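Local coordinates for protein alpha-Amylase (Thermotoga maritima, PDB 2B5D) that is an alpha-amylase of glycosyl hydrolase family 57 that pairs a mainly parallel beta-sheet core with a helical C-terminal region, at residues Asn450-Glu455 and Asn490-Leu495. Numbering follows the deposited sequence.
Sequences NQMLRE and NLYDQL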
loop_
_atom_site.group_PDB
_atom_site.type_symbol
_atom_site.label_atom_id
_atom_site.label_comp_id
_atom_site.label_asym_id
_atom_site.label_seq_id
_atom_site.Cartn_x
_atom_site.Cartn_y
_atom_site.Cartn_z
ATOM N N ASN A 450 9.364 0.952 34.701
ATOM C CA ASN A 450 9.652 2.280 34.204
ATOM C C ASN A 450 9.598 2.403 32.662
ATOM O O ASN A 450 9.172 3.429 32.135
ATOM C CB ASN A 450 11.033 2.722 34.675
ATOM C CG ASN A 450 11.068 3.164 36.130
ATOM O OD1 ASN A 450 12.138 3.526 36.632
ATOM N ND2 ASN A 450 9.929 3.144 36.807
ATOM N N GLN A 451 10.064 1.385 31.947
ATOM C CA GLN A 451 10.020 1.388 30.479
ATOM C C GLN A 451 8.616 1.060 30.001
ATOM O O GLN A 451 8.138 1.634 29.023
ATOM C CB GLN A 451 11.076 0.433 29.865
ATOM C CG GLN A 451 11.367 0.682 28.376
ATOM C CD GLN A 451 12.043 2.004 28.144
ATOM O OE1 GLN A 451 12.883 2.426 28.950
ATOM N NE2 GLN A 451 11.695 2.677 27.038
ATOM N N MET A 452 7.911 0.201 30.709
ATOM C CA MET A 452 6.512 0.041 30.359
ATOM C C MET A 452 5.737 1.380 30.353
ATOM O O MET A 452 4.980 1.661 29.422
ATOM C CB MET A 452 5.840 -0.990 31.239
ATOM C CG MET A 452 6.277 -2.396 30.863
ATOM S SD MET A 452 5.838 -3.607 32.141
ATOM C CE MET A 452 4.073 -3.873 31.835
ATOM N N LEU A 453 5.976 2.224 31.358
ATOM C CA LEU A 453 5.231 3.478 31.473
ATOM C C LEU A 453 5.587 4.433 30.341
ATOM O O LEU A 453 4.711 5.107 29.797
ATOM C CB LEU A 453 5.439 4.144 32.851
ATOM C CG LEU A 453 4.574 5.378 33.150
ATOM C CD1 LEU A 453 3.039 5.065 33.044
ATOM C CD2 LEU A 453 4.957 5.971 34.543
ATOM N N ARG A 454 6.865 4.474 29.998
ATOM C CA ARG A 454 7.339 5.229 28.855
ATOM C C ARG A 454 6.680 4.808 27.557
ATOM O O ARG A 454 6.240 5.638 26.776
ATOM C CB ARG A 454 8.820 5.007 28.711
ATOM C CG ARG A 454 9.583 5.470 29.892
ATOM C CD ARG A 454 11.102 5.498 29.532
ATOM N NE ARG A 454 12.005 5.873 30.618
ATOM C CZ ARG A 454 12.634 5.029 31.443
ATOM N NH1 ARG A 454 12.447 3.726 31.357
ATOM N NH2 ARG A 454 13.456 5.509 32.380
ATOM N N GLU A 455 6.612 3.500 27.357
ATOM C CA GLU A 455 6.001 2.894 26.195
ATOM C C GLU A 455 4.519 3.285 26.117
ATOM O O GLU A 455 4.004 3.687 25.040
ATOM C CB GLU A 455 6.188 1.344 26.240
ATOM C CG GLU A 455 7.628 0.822 25.930
ATOM C CD GLU A 455 8.232 1.541 24.717
ATOM O OE1 GLU A 455 9.433 1.904 24.736
ATOM O OE2 GLU A 455 7.495 1.769 23.740
ATOM N N ASN A 490 5.539 -6.842 25.148
ATOM C CA ASN A 490 6.741 -7.623 25.319
ATOM C C ASN A 490 7.255 -7.532 26.725
ATOM O O ASN A 490 7.559 -8.550 27.329
ATOM C CB ASN A 490 7.847 -7.202 24.347
ATOM C CG ASN A 490 7.572 -7.651 22.932
ATOM O OD1 ASN A 490 6.723 -8.513 22.687
ATOM N ND2 ASN A 490 8.256 -7.032 21.983
ATOM N N LEU A 491 7.373 -6.325 27.260
ATOM C CA LEU A 491 7.868 -6.214 28.633
ATOM C C LEU A 491 6.881 -6.818 29.627
ATOM O O LEU A 491 7.273 -7.431 30.616
ATOM C CB LEU A 491 8.189 -4.780 28.994
ATOM C CG LEU A 491 9.191 -4.071 28.119
ATOM C CD1 LEU A 491 8.862 -2.577 28.127
ATOM C CD2 LEU A 491 10.593 -4.333 28.585
ATOM N N TYR A 492 5.597 -6.645 29.359
ATOM C CA TYR A 492 4.576 -7.147 30.248
ATOM C C TYR A 492 4.724 -8.649 30.354
ATOM O O TYR A 492 4.690 -9.210 31.468
ATOM C CB TYR A 492 3.183 -6.777 29.737
ATOM C CG TYR A 492 2.069 -7.386 30.530
ATOM C CD1 TYR A 492 1.712 -6.860 31.778
ATOM C CD2 TYR A 492 1.369 -8.510 30.059
ATOM C CE1 TYR A 492 0.682 -7.424 32.534
ATOM C CE2 TYR A 492 0.346 -9.092 30.806
ATOM C CZ TYR A 492 0.008 -8.542 32.051
ATOM O OH TYR A 492 -1.019 -9.089 32.811
ATOM N N ASP A 493 4.878 -9.293 29.198
ATOM C CA ASP A 493 5.047 -10.733 29.129
ATOM C C ASP A 493 6.287 -11.272 29.827
ATOM O O ASP A 493 6.210 -12.246 30.554
ATOM C CB ASP A 493 5.029 -11.165 27.684
ATOM C CG ASP A 493 3.660 -11.137 27.131
ATOM O OD1 ASP A 493 2.706 -11.006 27.953
ATOM O OD2 ASP A 493 3.532 -11.236 25.891
ATOM N N GLN A 494 7.418 -10.619 29.630
ATOM C CA GLN A 494 8.613 -11.036 30.325
ATOM C C GLN A 494 8.456 -10.924 31.849
ATOM O O GLN A 494 8.954 -11.773 32.578
ATOM C CB GLN A 494 9.804 -10.232 29.849
ATOM C CG GLN A 494 9.996 -10.376 28.371
ATOM C CD GLN A 494 11.107 -9.523 27.831
ATOM O OE1 GLN A 494 11.332 -9.499 26.628
ATOM N NE2 GLN A 494 11.815 -8.821 28.705
ATOM N N LEU A 495 7.751 -9.891 32.315
ATOM C CA LEU A 495 7.670 -9.605 33.735
ATOM C C LEU A 495 6.787 -10.630 34.386
ATOM O O LEU A 495 7.188 -11.277 35.340
ATOM C CB LEU A 495 7.124 -8.197 34.001
ATOM C CG LEU A 495 7.217 -7.699 35.455
ATOM C CD1 LEU A 495 8.678 -7.572 35.927
ATOM C CD2 LEU A 495 6.553 -6.362 35.538
#
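Gln451 NE2, at the end of a side chain whose stem packs on Leu491, is held by the backbone O of Asp512. It also gives a weak, nearly straight bond to Glu455 OE1, one turn further on, at 3.3 Å; this second bond is doubtful, as the position of the carboxylate oxygen is less sure. Asp512 OD2, a like charge, lies close to that oxygen. The bend at chi2 (67°) turns the amide away from helix 473-496. The apolar stem remains there, with CG 4.1 Å from Leu491 CD1.

The centre of the contact is apolar. Met452 and Leu491 have the closest pair of CA atoms, 6.6 Å apart. Their side chains run past each other in opposite directions. Met452 CG lies 3.6 Å from Leu491 CB, and Leu491 CD1 reaches back over the backbone of Gln451 and Met452. Met452 then bends at chi3 (78°), and its methyl CE settles against Tyr492, 3.7 Å from CB. The methyl meets the tyrosine ring at its edge, near the ring plane, 3.8 Å from CD1. Met452 SD also approaches Leu495 CD2, loosely, at 4.4 Å. Glu455 CG lies near Leu491 CD1, and Glu455 also touches Phe488.

Helices 443-458 and 473-496 form an antiparallel pair (155°, segment axes 10.0 Å apart) within the region matching the C-terminal family of 1,4-alpha-glucan branching enzymes. Helix 418-436 adds Met430 and Leu433 against Met452; separately, its Arg429 makes a cation-pi contact with Tyr492. Helix 502-511 packs against both segments, with Tyr508 touching Gln451 and Leu491.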